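Local atomic coordinates of putative aspartyl-tRNA synthetase (Leishmania major, PDB entry 6OD8), a protein that probably catalyses the ATP-dependent attachment of L-aspartate to tRNA(Asp), as a class II aminoacyl-tRNA synthetase. Residues 54-59 and 128-133; 74-79 and 89-94; 112-117 and 159-164; 144-149 and 168-173. One frame throughout, in Å; residues are numbered along the deposited sequence.

Contact 1. Residues 54-59 and 128-133; sequences KAVFGA and KEMIDF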
loop_
_atom_site.group_PDB
_atom_site.type_symbol
_atom_site.label_atom_id
_atom_site.label_comp_id
_atom_site.label_asym_id
_atom_site.label_seq_id
_atom_site.Cartn_x
_atom_site.Cartn_y
_atom_site.Cartn_z
ATOM N N LYS A 54 -0.935 1.074 48.643
ATOM C CA LYS A 54 -1.290 0.448 47.374
ATOM C C LYS A 54 -1.933 1.443 46.412
ATOM O O LYS A 54 -1.759 1.330 45.197
ATOM C CB LYS A 54 -2.224 -0.739 47.625
ATOM N N ALA A 55 -2.672 2.426 46.931
ATOM C CA ALA A 55 -3.244 3.442 46.060
ATOM C C ALA A 55 -2.186 4.374 45.489
ATOM O O ALA A 55 -2.447 5.036 44.482
ATOM C CB ALA A 55 -4.277 4.277 46.814
ATOM N N VAL A 56 -1.016 4.453 46.114
ATOM C CA VAL A 56 -0.003 5.436 45.761
ATOM C C VAL A 56 1.027 4.863 44.794
ATOM O O VAL A 56 1.427 5.531 43.841
ATOM C CB VAL A 56 0.679 5.980 47.036
ATOM C CG1 VAL A 56 1.781 6.959 46.666
ATOM C CG2 VAL A 56 -0.337 6.649 47.939
ATOM N N PHE A 57 1.462 3.626 45.025
ATOM C CA PHE A 57 2.501 3.025 44.207
ATOM C C PHE A 57 2.341 1.512 44.255
ATOM O O PHE A 57 1.742 0.963 45.186
ATOM C CB PHE A 57 3.895 3.457 44.683
ATOM C CG PHE A 57 4.256 2.934 46.047
ATOM C CD1 PHE A 57 4.937 1.733 46.182
ATOM C CD2 PHE A 57 3.912 3.636 47.187
ATOM C CE1 PHE A 57 5.263 1.242 47.429
ATOM C CE2 PHE A 57 4.232 3.147 48.445
ATOM C CZ PHE A 57 4.908 1.950 48.566
ATOM N N GLY A 58 2.888 0.847 43.238
ATOM C CA GLY A 58 2.826 -0.601 43.160
ATOM C C GLY A 58 2.504 -1.087 41.762
ATOM O O GLY A 58 2.785 -0.393 40.782
ATOM N N ALA A 59 1.925 -2.275 41.638
ATOM C CA ALA A 59 1.571 -2.811 40.331
ATOM C C ALA A 59 0.086 -2.569 40.096
ATOM O O ALA A 59 -0.744 -2.973 40.913
ATOM C CB ALA A 59 1.902 -4.299 40.230
ATOM N N LYS A 128 8.760 7.239 52.016
ATOM C CA LYS A 128 10.038 6.654 51.616
ATOM C C LYS A 128 9.851 5.348 50.856
ATOM O O LYS A 128 10.656 5.023 49.977
ATOM C CB LYS A 128 10.927 6.421 52.839
ATOM N N GLU A 129 8.793 4.592 51.173
ATOM C CA GLU A 129 8.517 3.347 50.458
ATOM C C GLU A 129 8.337 3.574 48.961
ATOM O O GLU A 129 8.664 2.693 48.153
ATOM C CB GLU A 129 7.265 2.683 51.040
ATOM C CG GLU A 129 7.464 2.055 52.421
ATOM C CD GLU A 129 7.384 3.052 53.553
ATOM O OE1 GLU A 129 7.392 4.272 53.291
ATOM O OE2 GLU A 129 7.306 2.606 54.717
ATOM N N MET A 130 7.819 4.741 48.569
ATOM C CA MET A 130 7.588 5.001 47.154
ATOM C C MET A 130 8.881 5.392 46.437
ATOM O O MET A 130 9.086 5.015 45.279
ATOM C CB MET A 130 6.517 6.082 46.984
ATOM C CG MET A 130 6.168 6.353 45.534
ATOM S SD MET A 130 4.977 7.693 45.307
ATOM C CE MET A 130 5.964 8.891 44.416
ATOM N N ILE A 131 9.763 6.137 47.110
ATOM C CA ILE A 131 11.083 6.428 46.557
ATOM C C ILE A 131 11.868 5.136 46.360
ATOM O O ILE A 131 12.541 4.950 45.334
ATOM C CB ILE A 131 11.841 7.427 47.458
ATOM C CG1 ILE A 131 11.546 8.875 47.050
ATOM C CG2 ILE A 131 13.337 7.198 47.375
ATOM C CD1 ILE A 131 10.127 9.314 47.256
ATOM N N ASP A 132 11.780 4.217 47.334
ATOM C CA ASP A 132 12.391 2.897 47.177
ATOM C C ASP A 132 11.786 2.144 46.005
ATOM O O ASP A 132 12.507 1.494 45.235
ATOM C CB ASP A 132 12.215 2.065 48.444
ATOM C CG ASP A 132 12.872 2.693 49.660
ATOM O OD1 ASP A 132 13.946 3.315 49.505
ATOM O OD2 ASP A 132 12.307 2.558 50.769
ATOM N N PHE A 133 10.456 2.187 45.874
ATOM C CA PHE A 133 9.800 1.503 44.767
ATOM C C PHE A 133 10.294 2.033 43.431
ATOM O O PHE A 133 10.638 1.257 42.531
ATOM C CB PHE A 133 8.283 1.657 44.876
ATOM C CG PHE A 133 7.536 1.054 43.728
ATOM C CD1 PHE A 133 7.404 -0.320 43.608
ATOM C CD2 PHE A 133 6.961 1.866 42.758
ATOM C CE1 PHE A 133 6.707 -0.884 42.527
ATOM C CE2 PHE A 133 6.263 1.316 41.686
ATOM C CZ PHE A 133 6.138 -0.062 41.570
#
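F57 and M130 face each other where an extended piece of chain passes the first turns of a helix, with their CA atoms 6.2 Å apart. Segment 128-133 is helical, and F133 N bonds back to E129 O. No hydrogen bond joins the two segments. F57 has the largest share of the buried surface. Its first torsion (chi1 67°) swings the ring over the helix turn at E129 and M130. The ring lies flat against the helix backbone: M130 CA stands over one face, 4.0 Å from the centre of the F57 ring. The ring also reaches E129, with F57 CZ 3.5 Å from E129 CB. The M130 side chain runs back past F57, and its SD touches V56 CG1 at 3.5 Å. On the other flank, the F57 and F133 rings are inclined at 42°, their centres 5.5 Å apart. G58 lies against a face of the F133 ring, with G58 N offset toward the rim. V56 and G58 bond by backbone to I171 and T173, which places this chain beside strand 170-173. The contact itself is held by van der Waals and CH-pi packing at the surface, without directional polar bonds.

Contact 2. Residues 74-79 and 89-94; sequences IPVSEL and VLIRAR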
loop_
_atom_site.group_PDB
_atom_site.type_symbol
_atom_site.label_atom_id
_atom_site.label_comp_id
_atom_site.label_asym_id
_atom_site.label_seq_id
_atom_site.Cartn_x
_atom_site.Cartn_y
_atom_site.Cartn_z
ATOM N N ILE A 74 -2.416 11.707 29.283
ATOM C CA ILE A 74 -1.675 12.707 28.516
ATOM C C ILE A 74 -0.443 12.032 27.914
ATOM O O ILE A 74 0.373 11.484 28.669
ATOM C CB ILE A 74 -1.254 13.897 29.389
ATOM C CG1 ILE A 74 -2.449 14.496 30.149
ATOM C CG2 ILE A 74 -0.502 14.947 28.560
ATOM C CD1 ILE A 74 -3.515 15.074 29.261
ATOM N N PRO A 75 -0.251 12.071 26.595
ATOM C CA PRO A 75 0.989 11.523 26.025
ATOM C C PRO A 75 2.200 12.383 26.374
ATOM O O PRO A 75 2.108 13.600 26.536
ATOM C CB PRO A 75 0.718 11.520 24.516
ATOM C CG PRO A 75 -0.363 12.501 24.314
ATOM C CD PRO A 75 -1.195 12.521 25.556
ATOM N N VAL A 76 3.354 11.726 26.490
ATOM C CA VAL A 76 4.585 12.432 26.821
ATOM C C VAL A 76 4.846 13.563 25.831
ATOM O O VAL A 76 5.394 14.608 26.203
ATOM C CB VAL A 76 5.764 11.437 26.874
ATOM C CG1 VAL A 76 7.051 12.150 27.250
ATOM C CG2 VAL A 76 5.465 10.330 27.868
ATOM N N SER A 77 4.415 13.393 24.574
ATOM C CA SER A 77 4.691 14.389 23.539
ATOM C C SER A 77 4.061 15.736 23.860
ATOM O O SER A 77 4.561 16.776 23.415
ATOM C CB SER A 77 4.199 13.884 22.180
ATOM O OG SER A 77 2.829 13.485 22.234
ATOM N N GLU A 78 2.979 15.746 24.650
ATOM C CA GLU A 78 2.214 16.955 24.925
ATOM C C GLU A 78 2.689 17.716 26.160
ATOM O O GLU A 78 2.146 18.785 26.448
ATOM C CB GLU A 78 0.725 16.604 25.084
ATOM C CG GLU A 78 0.024 16.157 23.801
ATOM C CD GLU A 78 -1.430 15.722 24.030
ATOM O OE1 GLU A 78 -1.933 15.837 25.172
ATOM O OE2 GLU A 78 -2.072 15.255 23.062
ATOM N N LEU A 79 3.696 17.216 26.881
ATOM C CA LEU A 79 4.009 17.721 28.215
ATOM C C LEU A 79 4.593 19.125 28.230
ATOM O O LEU A 79 4.680 19.728 29.309
ATOM C CB LEU A 79 4.975 16.763 28.908
ATOM C CG LEU A 79 4.309 15.479 29.381
ATOM C CD1 LEU A 79 5.336 14.509 29.976
ATOM C CD2 LEU A 79 3.228 15.841 30.381
ATOM N N VAL A 89 -0.987 15.552 36.140
ATOM C CA VAL A 89 -1.533 14.811 35.005
ATOM C C VAL A 89 -1.176 13.332 35.111
ATOM O O VAL A 89 -0.306 12.920 35.880
ATOM C CB VAL A 89 -1.040 15.369 33.650
ATOM C CG1 VAL A 89 -1.487 16.811 33.468
ATOM C CG2 VAL A 89 0.464 15.271 33.575
ATOM N N LEU A 90 -1.854 12.535 34.293
ATOM C CA LEU A 90 -1.654 11.092 34.222
ATOM C C LEU A 90 -0.941 10.769 32.922
ATOM O O LEU A 90 -1.463 11.060 31.845
ATOM C CB LEU A 90 -2.992 10.355 34.281
ATOM C CG LEU A 90 -2.929 8.841 34.099
ATOM C CD1 LEU A 90 -2.203 8.195 35.272
ATOM C CD2 LEU A 90 -4.337 8.294 33.953
ATOM N N ILE A 91 0.232 10.158 33.028
ATOM C CA ILE A 91 1.044 9.817 31.868
ATOM C C ILE A 91 1.359 8.328 31.916
ATOM O O ILE A 91 1.612 7.767 32.987
ATOM C CB ILE A 91 2.345 10.649 31.834
ATOM C CG1 ILE A 91 2.026 12.142 31.947
ATOM C CG2 ILE A 91 3.125 10.381 30.557
ATOM C CD1 ILE A 91 3.053 12.918 32.753
ATOM N N ARG A 92 1.347 7.689 30.744
ATOM C CA ARG A 92 1.841 6.327 30.593
ATOM C C ARG A 92 3.136 6.381 29.788
ATOM O O ARG A 92 3.159 6.943 28.689
ATOM C CB ARG A 92 0.798 5.451 29.897
ATOM C CG ARG A 92 1.209 4.004 29.777
ATOM C CD ARG A 92 0.006 3.174 29.371
ATOM N NE ARG A 92 -1.018 3.207 30.427
ATOM C CZ ARG A 92 -2.226 2.653 30.324
ATOM N NH1 ARG A 92 -2.567 2.022 29.203
ATOM N NH2 ARG A 92 -3.094 2.734 31.345
ATOM N N ALA A 93 4.217 5.816 30.333
ATOM C CA ALA A 93 5.514 5.968 29.694
ATOM C C ALA A 93 6.420 4.789 30.028
ATOM O O ALA A 93 6.183 4.037 30.980
ATOM C CB ALA A 93 6.195 7.279 30.134
ATOM N N ARG A 94 7.488 4.682 29.233
ATOM C CA ARG A 94 8.611 3.785 29.486
ATOM C C ARG A 94 9.559 4.371 30.518
ATOM O O ARG A 94 9.846 5.567 30.504
ATOM C CB ARG A 94 9.403 3.547 28.193
ATOM C CG ARG A 94 8.671 2.739 27.160
ATOM C CD ARG A 94 9.091 1.290 27.206
ATOM N NE ARG A 94 8.545 0.555 26.062
ATOM C CZ ARG A 94 8.330 -0.756 26.056
ATOM N NH1 ARG A 94 8.618 -1.485 27.123
ATOM N NH2 ARG A 94 7.849 -1.343 24.969
HETATM O O HOH W 1 3.006 8.479 26.420
#
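I74 crosses V89 at about a right angle, with I74 CG1 3.9 Å from V89 CB. I74 CG1 stands beside its own backbone N (chi1 -53°), which turns this branch to V89. I91 is the centre of the contact. It is deposited in two conformers, and in the one given its two branches go to different partners. CG2 lies anti to the backbone N and meets V76 CG2 at 3.6 Å. V76 and I91 are nearly perpendicular there. CG1 leads to CD1, which meets the L79 methyls tip to tip, with L79 CD2 3.8 Å from I91 CD1. The V76 methyl that meets I91 also touches A93 CB at 3.9 Å, so it spans two strand residues whose side chains lie on one face.

One direct backbone bond joins loop and strand. I74 N donates to L90 O at 2.8 Å. Farther along, a bound water takes the place of a second direct bond. It accepts from V76 N at 3.3 Å and donates to R92 O at 2.7 Å. The short 3-10 turn at 76-78 then brings L79 back over the strand.

On the strand, R92 binds D144 through a salt bridge, and R94 pairs with D286 of the second subunit. The strand thus has an apolar face under the loop and arginines that reach the dimer partner. It is the first strand of the OB-fold domain, a five-stranded barrel fold. V76 packs on A93, and L79 on V116 and V149, so residues 74-79 cover part of the barrel.

Contact 3. Residues 112-117 and 159-164; sequences GSDSVQ and TSHSDI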
loop_
_atom_site.group_PDB
_atom_site.type_symbol
_atom_site.label_atom_id
_atom_site.label_comp_id
_atom_site.label_asym_id
_atom_site.label_seq_id
_atom_site.Cartn_x
_atom_site.Cartn_y
_atom_site.Cartn_z
ATOM N N GLY A 112 8.896 6.925 22.682
ATOM C CA GLY A 112 9.549 7.189 21.403
ATOM C C GLY A 112 10.573 8.296 21.554
ATOM O O GLY A 112 11.424 8.262 22.449
ATOM N N SER A 113 10.452 9.327 20.716
ATOM C CA SER A 113 11.414 10.426 20.693
ATOM C C SER A 113 11.212 11.452 21.806
ATOM O O SER A 113 12.039 12.355 21.945
ATOM C CB SER A 113 11.362 11.135 19.335
ATOM O OG SER A 113 10.047 11.559 19.032
ATOM N N ASP A 114 10.155 11.346 22.605
ATOM C CA ASP A 114 9.884 12.315 23.662
ATOM C C ASP A 114 10.311 11.751 25.012
ATOM O O ASP A 114 9.962 10.617 25.355
ATOM C CB ASP A 114 8.397 12.683 23.678
ATOM C CG ASP A 114 7.973 13.454 22.426
ATOM O OD1 ASP A 114 8.361 14.636 22.288
ATOM O OD2 ASP A 114 7.274 12.867 21.571
ATOM N N SER A 115 11.061 12.543 25.780
ATOM C CA SER A 115 11.535 12.111 27.088
ATOM C C SER A 115 11.447 13.269 28.071
ATOM O O SER A 115 11.481 14.441 27.687
ATOM C CB SER A 115 12.980 11.577 27.027
ATOM O OG SER A 115 13.844 12.573 26.501
ATOM N N VAL A 116 11.319 12.933 29.352
ATOM C CA VAL A 116 11.189 13.949 30.384
ATOM C C VAL A 116 11.710 13.383 31.697
ATOM O O VAL A 116 11.590 12.188 31.975
ATOM C CB VAL A 116 9.725 14.428 30.510
ATOM C CG1 VAL A 116 8.806 13.272 30.951
ATOM C CG2 VAL A 116 9.615 15.627 31.461
ATOM N N GLN A 117 12.293 14.258 32.510
ATOM C CA GLN A 117 12.778 13.850 33.817
ATOM C C GLN A 117 11.629 13.859 34.816
ATOM O O GLN A 117 10.764 14.738 34.775
ATOM C CB GLN A 117 13.899 14.776 34.286
ATOM C CG GLN A 117 14.310 14.539 35.726
ATOM C CD GLN A 117 15.659 15.130 36.040
ATOM O OE1 GLN A 117 16.653 14.798 35.394
ATOM N NE2 GLN A 117 15.703 16.020 37.028
ATOM N N THR A 159 17.134 15.208 28.219
ATOM C CA THR A 159 15.781 14.848 27.801
ATOM C C THR A 159 15.297 15.820 26.732
ATOM O O THR A 159 15.817 16.929 26.594
ATOM C CB THR A 159 14.790 14.866 28.983
ATOM O OG1 THR A 159 14.680 16.204 29.488
ATOM C CG2 THR A 159 15.264 13.949 30.087
ATOM N N SER A 160 14.277 15.403 25.979
ATOM C CA SER A 160 13.736 16.283 24.947
ATOM C C SER A 160 12.834 17.371 25.529
ATOM O O SER A 160 12.725 18.453 24.941
ATOM C CB SER A 160 12.985 15.463 23.897
ATOM O OG SER A 160 11.853 14.815 24.455
ATOM N N HIS A 161 12.185 17.112 26.669
ATOM C CA HIS A 161 11.413 18.137 27.377
ATOM C C HIS A 161 12.301 18.794 28.433
ATOM O O HIS A 161 12.095 18.659 29.638
ATOM C CB HIS A 161 10.167 17.532 28.013
ATOM C CG HIS A 161 9.142 17.077 27.027
ATOM N ND1 HIS A 161 8.335 17.953 26.334
ATOM C CD2 HIS A 161 8.778 15.835 26.631
ATOM C CE1 HIS A 161 7.524 17.270 25.547
ATOM N NE2 HIS A 161 7.774 15.982 25.706
ATOM N N SER A 162 13.312 19.523 27.949
ATOM C CA SER A 162 14.345 20.054 28.833
ATOM C C SER A 162 13.842 21.180 29.730
ATOM O O SER A 162 14.462 21.462 30.761
ATOM C CB SER A 162 15.521 20.545 27.997
ATOM O OG SER A 162 15.067 21.532 27.089
ATOM N N ASP A 163 12.738 21.823 29.363
ATOM C CA ASP A 163 12.238 22.975 30.098
ATOM C C ASP A 163 11.440 22.597 31.341
ATOM O O ASP A 163 11.189 23.465 32.185
ATOM C CB ASP A 163 11.357 23.817 29.177
ATOM C CG ASP A 163 10.229 23.001 28.549
ATOM O OD1 ASP A 163 10.472 21.828 28.165
ATOM O OD2 ASP A 163 9.094 23.531 28.454
ATOM N N ILE A 164 11.020 21.335 31.469
ATOM C CA ILE A 164 10.098 20.927 32.518
ATOM C C ILE A 164 10.601 19.661 33.200
ATOM O O ILE A 164 11.463 18.940 32.696
ATOM C CB ILE A 164 8.667 20.695 31.992
ATOM C CG1 ILE A 164 8.675 19.577 30.956
ATOM C CG2 ILE A 164 8.075 21.987 31.425
ATOM C CD1 ILE A 164 7.378 18.863 30.814
HETATM O O HOH W 2 9.956 16.757 22.983
HETATM O O HOH W 3 12.899 16.846 31.619
#
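S115, V116 and T159 are among the residues with most surface buried here, and S115 forms the polar centre. Its OG (chi1 57°) accepts from S160 N at 2.9 Å. The reverse bond runs from S115 N to S160 OG at 2.7 Å, with an angle of 164° at the hydrogen. Each serine hydroxyl thus accepts from the other's backbone N-H. S115 O takes a third bond, from H161 N at 2.9 Å. The start of the strand and the irregular loop are therefore matched without a regular sheet ladder.

V116 packs from the other side of the strand: its CG2 meets H161 CB and I164 CD1, both at 4.0 Å. The H161 ring has S115 O at its edge, and its ND1 bonds to S80. T159 stands over the strand, with its CB 3.5 Å from S115 OG. Its methyl CG2 covers the peptide between V116 and Q117. T159 OG1 is bonded to I156 O and to a water; that water accepts from Q117 N and donates to I164 O. A second water donates to D114 OD1 and lies over one face of the H161 ring, near the rim.

The contact lies at the start of strand 114-121, where the loop between strands 142-151 and 164-168 closes against it. Strand 104-111 flanks S115 and T159 through V108, L79 covers V116 and I164, and helix 346-353 touches S113.

Contact 4. Residues 144-149 and 168-173; sequences DVEATV and VKKIHT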
loop_
_atom_site.group_PDB
_atom_site.type_symbol
_atom_site.label_atom_id
_atom_site.label_comp_id
_atom_site.label_asym_id
_atom_site.label_seq_id
_atom_site.Cartn_x
_atom_site.Cartn_y
_atom_site.Cartn_z
ATOM N N ASP A 144 2.248 4.005 34.819
ATOM C CA ASP A 144 1.284 5.093 34.887
ATOM C C ASP A 144 1.731 5.990 36.027
ATOM O O ASP A 144 1.819 5.533 37.168
ATOM C CB ASP A 144 -0.133 4.584 35.169
ATOM C CG ASP A 144 -0.868 4.149 33.923
ATOM O OD1 ASP A 144 -0.490 4.577 32.814
ATOM O OD2 ASP A 144 -1.842 3.383 34.061
ATOM N N VAL A 145 2.020 7.248 35.734
ATOM C CA VAL A 145 2.486 8.200 36.736
ATOM C C VAL A 145 1.474 9.332 36.831
ATOM O O VAL A 145 1.009 9.837 35.801
ATOM C CB VAL A 145 3.888 8.734 36.388
ATOM C CG1 VAL A 145 4.288 9.865 37.315
ATOM C CG2 VAL A 145 4.907 7.609 36.452
ATOM N N GLU A 146 1.101 9.695 38.056
ATOM C CA GLU A 146 0.408 10.943 38.341
ATOM C C GLU A 146 1.459 11.937 38.818
ATOM O O GLU A 146 2.146 11.675 39.808
ATOM C CB GLU A 146 -0.671 10.727 39.405
ATOM C CG GLU A 146 -1.284 11.991 39.943
ATOM C CD GLU A 146 -2.483 11.726 40.846
ATOM O OE1 GLU A 146 -2.356 11.889 42.081
ATOM O OE2 GLU A 146 -3.552 11.350 40.314
ATOM N N ALA A 147 1.607 13.057 38.109
ATOM C CA ALA A 147 2.721 13.947 38.419
ATOM C C ALA A 147 2.397 15.375 38.021
ATOM O O ALA A 147 1.694 15.609 37.036
ATOM C CB ALA A 147 4.006 13.513 37.703
ATOM N N THR A 148 2.973 16.321 38.768
ATOM C CA THR A 148 2.836 17.738 38.466
ATOM C C THR A 148 3.898 18.181 37.463
ATOM O O THR A 148 5.086 17.860 37.610
ATOM C CB THR A 148 2.924 18.568 39.742
ATOM O OG1 THR A 148 2.011 18.032 40.711
ATOM C CG2 THR A 148 2.519 20.015 39.455
ATOM N N VAL A 149 3.459 18.911 36.440
ATOM C CA VAL A 149 4.363 19.460 35.430
ATOM C C VAL A 149 4.911 20.778 35.957
ATOM O O VAL A 149 4.173 21.755 36.109
ATOM C CB VAL A 149 3.662 19.658 34.084
ATOM C CG1 VAL A 149 4.632 20.266 33.082
ATOM C CG2 VAL A 149 3.113 18.341 33.562
ATOM N N VAL A 168 6.523 13.521 40.908
ATOM C CA VAL A 168 5.678 12.326 40.928
ATOM C C VAL A 168 4.902 12.237 42.236
ATOM O O VAL A 168 5.491 12.251 43.325
ATOM C CB VAL A 168 6.529 11.065 40.725
ATOM C CG1 VAL A 168 5.652 9.820 40.796
ATOM C CG2 VAL A 168 7.300 11.152 39.403
ATOM N N LYS A 169 3.582 12.087 42.127
ATOM C CA LYS A 169 2.699 11.875 43.276
ATOM C C LYS A 169 2.230 10.429 43.417
ATOM O O LYS A 169 1.971 9.971 44.531
ATOM C CB LYS A 169 1.459 12.772 43.163
ATOM C CG LYS A 169 1.724 14.211 42.748
ATOM C CD LYS A 169 2.717 14.889 43.669
ATOM C CE LYS A 169 2.693 16.398 43.483
ATOM N NZ LYS A 169 3.731 17.092 44.295
ATOM N N LYS A 170 2.097 9.712 42.306
ATOM C CA LYS A 170 1.686 8.317 42.269
ATOM C C LYS A 170 2.402 7.651 41.108
ATOM O O LYS A 170 2.625 8.276 40.067
ATOM C CB LYS A 170 0.166 8.135 42.056
ATOM C CG LYS A 170 -0.724 8.586 43.197
ATOM C CD LYS A 170 -2.185 8.271 42.859
ATOM C CE LYS A 170 -3.128 8.598 44.030
ATOM N NZ LYS A 170 -2.936 10.009 44.470
ATOM N N ILE A 171 2.752 6.380 41.284
ATOM C CA ILE A 171 3.367 5.645 40.185
ATOM C C ILE A 171 3.047 4.159 40.312
ATOM O O ILE A 171 3.335 3.534 41.337
ATOM C CB ILE A 171 4.892 5.890 40.127
ATOM C CG1 ILE A 171 5.509 5.031 39.022
ATOM C CG2 ILE A 171 5.588 5.611 41.486
ATOM C CD1 ILE A 171 6.962 5.426 38.646
ATOM N N HIS A 172 2.451 3.579 39.278
ATOM C CA HIS A 172 2.219 2.139 39.239
ATOM C C HIS A 172 2.744 1.570 37.932
ATOM O O HIS A 172 2.665 2.224 36.884
ATOM C CB HIS A 172 0.735 1.773 39.376
ATOM C CG HIS A 172 0.101 2.237 40.652
ATOM N ND1 HIS A 172 -0.268 3.548 40.863
ATOM C CD2 HIS A 172 -0.238 1.562 41.776
ATOM C CE1 HIS A 172 -0.810 3.662 42.064
ATOM N NE2 HIS A 172 -0.813 2.469 42.635
ATOM N N THR A 173 3.287 0.350 37.988
ATOM C CA THR A 173 3.682 -0.326 36.764
ATOM C C THR A 173 2.446 -0.850 36.045
ATOM O O THR A 173 1.548 -1.432 36.656
ATOM C CB THR A 173 4.664 -1.474 37.016
ATOM O OG1 THR A 173 4.178 -2.315 38.058
ATOM C CG2 THR A 173 6.095 -0.937 37.366
HETATM O O HOH W 4 -0.423 5.760 39.026
#
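The H172 ring has a water at its edge, in the ring plane, 2.9 Å from H172 ND1. This water donates to D144 O across the contact, and H172 NE2 bonds to K54 O. Both ring nitrogens thus have partners that hold the ring's rotation. The carboxylate of E146 is approached from above its plane: in the conformer given, K170 NZ meets E146 OE1 at 3.1 Å in a salt bridge. E146 is extended, whereas K170 bends at its last torsion (chi4 54°) to turn NZ onto the oxygen. The other sheet face is apolar. V145, in the conformer given, puts CG2 against I171 CG1 and CG1 against V168 CG1, both at 3.7 Å.

The backbones are antiparallel. D144 and H172 form a hydrogen-bonded pair, D144 N donating to H172 O at 2.8 Å. A classic beta bulge follows, with K169 and K170 both facing E146. E146 O accepts from K169 N at 2.8 Å and from K170 N at 3.2 Å.

The backbone bonds and the bulge thus set the strand pairing. The face of D144, E146 and H172 carries charge and water, its salt bridge perhaps not constant, while the aliphatic face packs on helix 128-136.

In the fold
All four contacts lie on or against the OB-fold domain, on one side of the chain's centre. Contact 2 is the buried one, contacts 3 and 4 are partly buried, and contact 1 lies at the surface, its centre about 43 Å from the centre of the chain. Contacts 2 and 4 hold neighbouring strands of one sheet, joined by I91 with V145 and by R92 with D144. Contact 3 adjoins contacts 2 and 4 through I164. Contact 1 adjoins contact 4 through G58 and T173. The chemistry follows place: aliphatic packing in contact 2, serine and water bonds in contact 3, strand pairing in contact 4, and aromatic packing in contact 1.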